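Local coordinates for peptidoglycan-recognition protein LB (PDB 1OHT) that cuts bacterial peptidoglycan as a zinc-dependent N-acetylmuramoyl-L-alanine amidase of innate immunity, probably as a scavenger that breaks active peptidoglycan down to inactive fragments, at residues T119-K124 with G162-A167; Y45-C50 with V112-W117. One frame throughout, in Å; residues are numbered along the deposited sequence.

Contact 1 of 2, residues T119-K124 with G162-A167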
loop_
_atom_site.group_PDB
_atom_site.type_symbol
_atom_site.label_atom_id
_atom_site.label_comp_id
_atom_site.label_asym_id
_atom_site.label_seq_id
_atom_site.Cartn_x
_atom_site.Cartn_y
_atom_site.Cartn_z
ATOM N N THR A 119 -12.053 12.808 1.213
ATOM C CA THR A 119 -12.728 13.572 2.275
ATOM C C THR A 119 -13.125 12.785 3.542
ATOM O O THR A 119 -13.028 13.286 4.655
ATOM C CB THR A 119 -13.969 14.234 1.688
ATOM O OG1 THR A 119 -14.818 13.234 1.132
ATOM C CG2 THR A 119 -13.568 15.190 0.562
ATOM N N GLU A 120 -13.576 11.551 3.348
ATOM C CA GLU A 120 -13.958 10.668 4.427
ATOM C C GLU A 120 -12.690 10.036 5.038
ATOM O O GLU A 120 -11.735 9.725 4.326
ATOM C CB GLU A 120 -14.855 9.571 3.846
ATOM C CG GLU A 120 -15.639 8.818 4.851
ATOM C CD GLU A 120 -16.516 9.740 5.666
ATOM O OE1 GLU A 120 -17.051 10.729 5.098
ATOM O OE2 GLU A 120 -16.664 9.454 6.870
ATOM N N LEU A 121 -12.685 9.829 6.341
ATOM C CA LEU A 121 -11.537 9.222 7.004
ATOM C C LEU A 121 -11.747 7.706 7.030
ATOM O O LEU A 121 -12.849 7.239 7.274
ATOM C CB LEU A 121 -11.415 9.771 8.441
ATOM C CG LEU A 121 -10.323 9.136 9.333
ATOM C CD1 LEU A 121 -8.944 9.621 8.894
ATOM C CD2 LEU A 121 -10.552 9.508 10.805
ATOM N N PRO A 122 -10.692 6.911 6.751
ATOM C CA PRO A 122 -10.853 5.449 6.770
ATOM C C PRO A 122 -11.239 4.998 8.179
ATOM O O PRO A 122 -10.774 5.568 9.156
ATOM C CB PRO A 122 -9.470 4.932 6.390
ATOM C CG PRO A 122 -8.890 6.066 5.531
ATOM C CD PRO A 122 -9.334 7.290 6.311
ATOM N N PRO A 123 -12.132 3.994 8.292
ATOM C CA PRO A 123 -12.571 3.464 9.594
ATOM C C PRO A 123 -11.350 2.989 10.376
ATOM O O PRO A 123 -10.378 2.548 9.792
ATOM C CB PRO A 123 -13.468 2.291 9.208
ATOM C CG PRO A 123 -14.026 2.736 7.833
ATOM C CD PRO A 123 -12.836 3.356 7.168
ATOM N N LYS A 124 -11.411 3.062 11.700
ATOM C CA LYS A 124 -10.310 2.648 12.565
ATOM C C LYS A 124 -9.666 1.303 12.299
ATOM O O LYS A 124 -8.443 1.182 12.367
ATOM C CB LYS A 124 -10.750 2.649 14.031
ATOM C CG LYS A 124 -10.327 3.871 14.811
ATOM C CD LYS A 124 -9.940 3.487 16.232
ATOM C CE LYS A 124 -8.725 2.573 16.204
ATOM N NZ LYS A 124 -8.104 2.382 17.552
ATOM N N GLY A 162 -5.558 10.891 -1.171
ATOM C CA GLY A 162 -6.741 11.593 -0.745
ATOM C C GLY A 162 -6.365 12.607 0.326
ATOM O O GLY A 162 -5.523 12.341 1.166
ATOM N N GLY A 163 -6.998 13.778 0.296
ATOM C CA GLY A 163 -6.661 14.802 1.279
ATOM C C GLY A 163 -6.867 14.355 2.719
ATOM O O GLY A 163 -5.974 14.562 3.536
ATOM N N ARG A 164 -8.011 13.729 3.025
ATOM C CA ARG A 164 -8.312 13.313 4.405
ATOM C C ARG A 164 -7.356 12.231 4.905
ATOM O O ARG A 164 -6.872 12.302 6.031
ATOM C CB ARG A 164 -9.776 12.825 4.541
ATOM C CG ARG A 164 -10.227 12.573 5.985
ATOM C CD ARG A 164 -10.371 13.894 6.789
ATOM N NE ARG A 164 -10.501 13.675 8.235
ATOM C CZ ARG A 164 -9.478 13.437 9.076
ATOM N NH1 ARG A 164 -8.209 13.379 8.641
ATOM N NH2 ARG A 164 -9.717 13.262 10.381
ATOM N N LEU A 165 -7.073 11.230 4.072
ATOM C CA LEU A 165 -6.143 10.159 4.478
ATOM C C LEU A 165 -4.729 10.751 4.622
ATOM O O LEU A 165 -3.928 10.338 5.486
ATOM C CB LEU A 165 -6.130 9.051 3.417
ATOM C CG LEU A 165 -5.623 7.672 3.824
ATOM C CD1 LEU A 165 -5.572 6.750 2.599
ATOM C CD2 LEU A 165 -4.285 7.781 4.439
ATOM N N PHE A 166 -4.410 11.728 3.777
ATOM C CA PHE A 166 -3.078 12.325 3.853
ATOM C C PHE A 166 -2.948 13.097 5.178
ATOM O O PHE A 166 -1.921 13.035 5.855
ATOM C CB PHE A 166 -2.830 13.254 2.662
ATOM C CG PHE A 166 -1.426 13.776 2.601
ATOM C CD1 PHE A 166 -0.364 12.915 2.296
ATOM C CD2 PHE A 166 -1.145 15.100 2.934
ATOM C CE1 PHE A 166 0.972 13.360 2.334
ATOM C CE2 PHE A 166 0.196 15.570 2.978
ATOM C CZ PHE A 166 1.251 14.692 2.681
ATOM N N ALA A 167 -3.982 13.833 5.562
ATOM C CA ALA A 167 -3.883 14.548 6.824
ATOM C C ALA A 167 -3.729 13.495 7.934
ATOM O O ALA A 167 -2.936 13.679 8.862
ATOM C CB ALA A 167 -5.109 15.417 7.058
HETATM O O HOH W 1 -13.254 13.488 7.708
#
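Thr119 and Arg164 bring the backbones closest, their CA atoms 4.9 Å apart, where the irregular 119-124 loop passes the first turn of the helix that Gly162 N-caps. Arg164 carries most of the contact. Its CG stands anti to the backbone N (chi1 -171°), which lays the first part of the chain against the loop backbone, with Arg164 CG 3.2 Å from Thr119 O. A bend at chi2 (70°) then swings the guanidinium across Leu121 at a slant, so that Leu121 CD1 sits over one face, toward its rim, 3.8 Å from Arg164 NH1. Water 1 lies at the guanidinium edge, in its plane; it donates to Thr119 O at 3.1 Å and accepts a weak bond from Arg164 NE. With an alanine here, Leu121 would probably lose its flat partner and the water its weak bond from NE. Deeper in, Pro122 CG meets Leu165 CG at 4.0 Å, the two side chains crossing at about a right angle, and Leu165 goes on to pack against Ile41 and His43. In this amidase domain, the contact ties the loop between strand 108-113 and helix 124-139 to the short helix that follows zinc ligand Cys160.

Contact 2 of 2, residues Y45-C50 with V112-W117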
loop_
_atom_site.group_PDB
_atom_site.type_symbol
_atom_site.label_atom_id
_atom_site.label_comp_id
_atom_site.label_asym_id
_atom_site.label_seq_id
_atom_site.Cartn_x
_atom_site.Cartn_y
_atom_site.Cartn_z
ATOM N N TYR A 45 -9.229 4.743 -4.619
ATOM C CA TYR A 45 -10.216 5.651 -5.207
ATOM C C TYR A 45 -11.365 4.822 -5.814
ATOM O O TYR A 45 -12.520 5.029 -5.474
ATOM C CB TYR A 45 -9.579 6.549 -6.272
ATOM C CG TYR A 45 -10.609 7.382 -6.961
ATOM C CD1 TYR A 45 -11.300 8.377 -6.271
ATOM C CD2 TYR A 45 -10.978 7.101 -8.275
ATOM C CE1 TYR A 45 -12.335 9.062 -6.860
ATOM C CE2 TYR A 45 -12.011 7.778 -8.879
ATOM C CZ TYR A 45 -12.694 8.765 -8.168
ATOM O OH TYR A 45 -13.719 9.454 -8.791
HETATM N N MSE A 46 -11.020 3.898 -6.717
HETATM C CA MSE A 46 -11.957 2.965 -7.337
HETATM C C MSE A 46 -11.195 1.626 -7.426
HETATM O O MSE A 46 -10.133 1.545 -8.055
HETATM C CB MSE A 46 -12.361 3.397 -8.744
HETATM C CG MSE A 46 -13.700 4.140 -8.828
HETATM SE SE MSE A 46 -15.259 3.128 -8.092
HETATM C CE MSE A 46 -15.016 1.389 -8.987
ATOM N N PRO A 47 -11.721 0.570 -6.796
ATOM C CA PRO A 47 -12.955 0.463 -6.005
ATOM C C PRO A 47 -13.095 1.287 -4.729
ATOM O O PRO A 47 -12.109 1.678 -4.107
ATOM C CB PRO A 47 -13.042 -1.048 -5.685
ATOM C CG PRO A 47 -11.620 -1.470 -5.646
ATOM C CD PRO A 47 -11.019 -0.726 -6.840
ATOM N N ALA A 48 -14.358 1.499 -4.351
ATOM C CA ALA A 48 -14.767 2.215 -3.160
ATOM C C ALA A 48 -14.509 1.266 -1.984
ATOM O O ALA A 48 -14.149 0.111 -2.208
ATOM C CB ALA A 48 -16.271 2.555 -3.263
ATOM N N VAL A 49 -14.688 1.753 -0.755
ATOM C CA VAL A 49 -14.453 0.946 0.453
ATOM C C VAL A 49 -15.233 -0.362 0.394
ATOM O O VAL A 49 -16.371 -0.395 -0.045
ATOM C CB VAL A 49 -14.936 1.630 1.762
ATOM C CG1 VAL A 49 -14.132 1.127 2.944
ATOM C CG2 VAL A 49 -14.869 3.102 1.642
ATOM N N CYS A 50 -14.611 -1.431 0.865
ATOM C CA CYS A 50 -15.258 -2.738 0.889
ATOM C C CYS A 50 -15.322 -3.057 2.376
ATOM O O CYS A 50 -14.353 -2.824 3.095
ATOM C CB CYS A 50 -14.390 -3.781 0.145
ATOM S SG CYS A 50 -12.702 -3.951 0.817
ATOM N N VAL A 112 -2.021 0.125 -0.056
ATOM C CA VAL A 112 -3.195 0.831 -0.541
ATOM C C VAL A 112 -4.385 0.553 0.353
ATOM O O VAL A 112 -4.763 -0.599 0.595
ATOM C CB VAL A 112 -3.556 0.447 -2.026
ATOM C CG1 VAL A 112 -3.866 -1.019 -2.115
ATOM C CG2 VAL A 112 -4.770 1.290 -2.516
ATOM N N LEU A 113 -4.951 1.619 0.885
ATOM C CA LEU A 113 -6.162 1.484 1.689
ATOM C C LEU A 113 -7.275 1.551 0.630
ATOM O O LEU A 113 -7.469 2.554 -0.058
ATOM C CB LEU A 113 -6.293 2.625 2.699
ATOM C CG LEU A 113 -5.592 2.361 4.048
ATOM C CD1 LEU A 113 -4.115 2.596 3.946
ATOM C CD2 LEU A 113 -6.232 3.264 5.126
ATOM N N ILE A 114 -7.962 0.438 0.474
ATOM C CA ILE A 114 -9.051 0.325 -0.480
ATOM C C ILE A 114 -10.177 1.326 -0.182
ATOM O O ILE A 114 -10.686 1.385 0.944
ATOM C CB ILE A 114 -9.590 -1.106 -0.447
ATOM C CG1 ILE A 114 -8.454 -2.052 -0.865
ATOM C CG2 ILE A 114 -10.783 -1.259 -1.410
ATOM C CD1 ILE A 114 -8.907 -3.535 -1.019
ATOM N N GLY A 115 -10.560 2.092 -1.204
ATOM C CA GLY A 115 -11.609 3.087 -1.049
ATOM C C GLY A 115 -11.136 4.470 -1.479
ATOM O O GLY A 115 -9.945 4.664 -1.800
ATOM N N ASP A 116 -12.065 5.428 -1.485
ATOM C CA ASP A 116 -11.793 6.822 -1.862
ATOM C C ASP A 116 -11.735 7.594 -0.550
ATOM O O ASP A 116 -12.738 7.723 0.132
ATOM C CB ASP A 116 -12.932 7.323 -2.766
ATOM C CG ASP A 116 -12.970 8.868 -2.918
ATOM O OD1 ASP A 116 -11.960 9.565 -2.660
ATOM O OD2 ASP A 116 -14.053 9.363 -3.315
ATOM N N TRP A 117 -10.558 8.091 -0.196
ATOM C CA TRP A 117 -10.381 8.777 1.062
ATOM C C TRP A 117 -10.012 10.240 0.942
ATOM O O TRP A 117 -9.309 10.793 1.791
ATOM C CB TRP A 117 -9.323 8.034 1.888
ATOM C CG TRP A 117 -9.667 6.568 2.031
ATOM C CD1 TRP A 117 -8.989 5.494 1.500
ATOM C CD2 TRP A 117 -10.823 6.035 2.675
ATOM N NE1 TRP A 117 -9.659 4.337 1.761
ATOM C CE2 TRP A 117 -10.788 4.625 2.488
ATOM C CE3 TRP A 117 -11.884 6.604 3.389
ATOM C CZ2 TRP A 117 -11.787 3.768 3.000
ATOM C CZ3 TRP A 117 -12.885 5.749 3.905
ATOM C CH2 TRP A 117 -12.821 4.347 3.704
#
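Close to the zinc site of the amidase domain, the loop leaving strand 36-43, which carries the zinc ligand His42, folds over the end of strand 108-113. Tyr45 N donates to Gly115 O at 2.9 Å, the donor lying well above the carbonyl plane. Asp116 CG, anti to the backbone N (chi1 164°), sets the carboxylate beside the Tyr45 ring; the two side chains run in the same direction, ring and carboxylate planes 63° apart, with Tyr45 CD1 3.8 Å from Asp116 CG. The carboxylate's charge is met by a salt bridge to Arg118. Farther along, Gly115 slips under the loop backbone, its CA 3.4 Å from Val49 N. Val49 packs on the CZ2-CH2 end of the Trp117 indole, the two side chains crossing at about a right angle, though their exact spacing is doubtful. Gly115 C lies over one face of the indole, toward its rim, while Trp117 NE1 donates weak hydrogen bonds to both Leu113 O and Ile114 O. Ile114 CG2 touches Cys50 SG, the sulfur bonded to Cys56, at 4.0 Å. Helix 53-70 covers Pro47 and Ile114 through Met63, Met126 of helix 124-139 packs on Val49 and Trp117, and strand 36-43 borders Asp116 through His43.

How the contacts relate
Trp117 joins the two contacts: its carbonyl O lies 3.2 Å from Leu165 N, a probable hydrogen bond, and its indole packs against Pro122 and Pro123. Only Arg118 separates 112-117 from 119-124 along the chain, and the centres of the two contacts lie about 11 Å apart. Both are partly buried, with an inner and an outer side: Pro122 with Leu165 in contact 1, and Ile114 with Cys50 in contact 2, lie inward, whereas Thr119 and Tyr45 are exposed. Contact 1 sets a loop against a helix start, using a long arginine and a bridging water. Contact 2 buries more surface, 404 against 271 Å², and relies on close backbone passage at a glycine and a direct hydrogen bond.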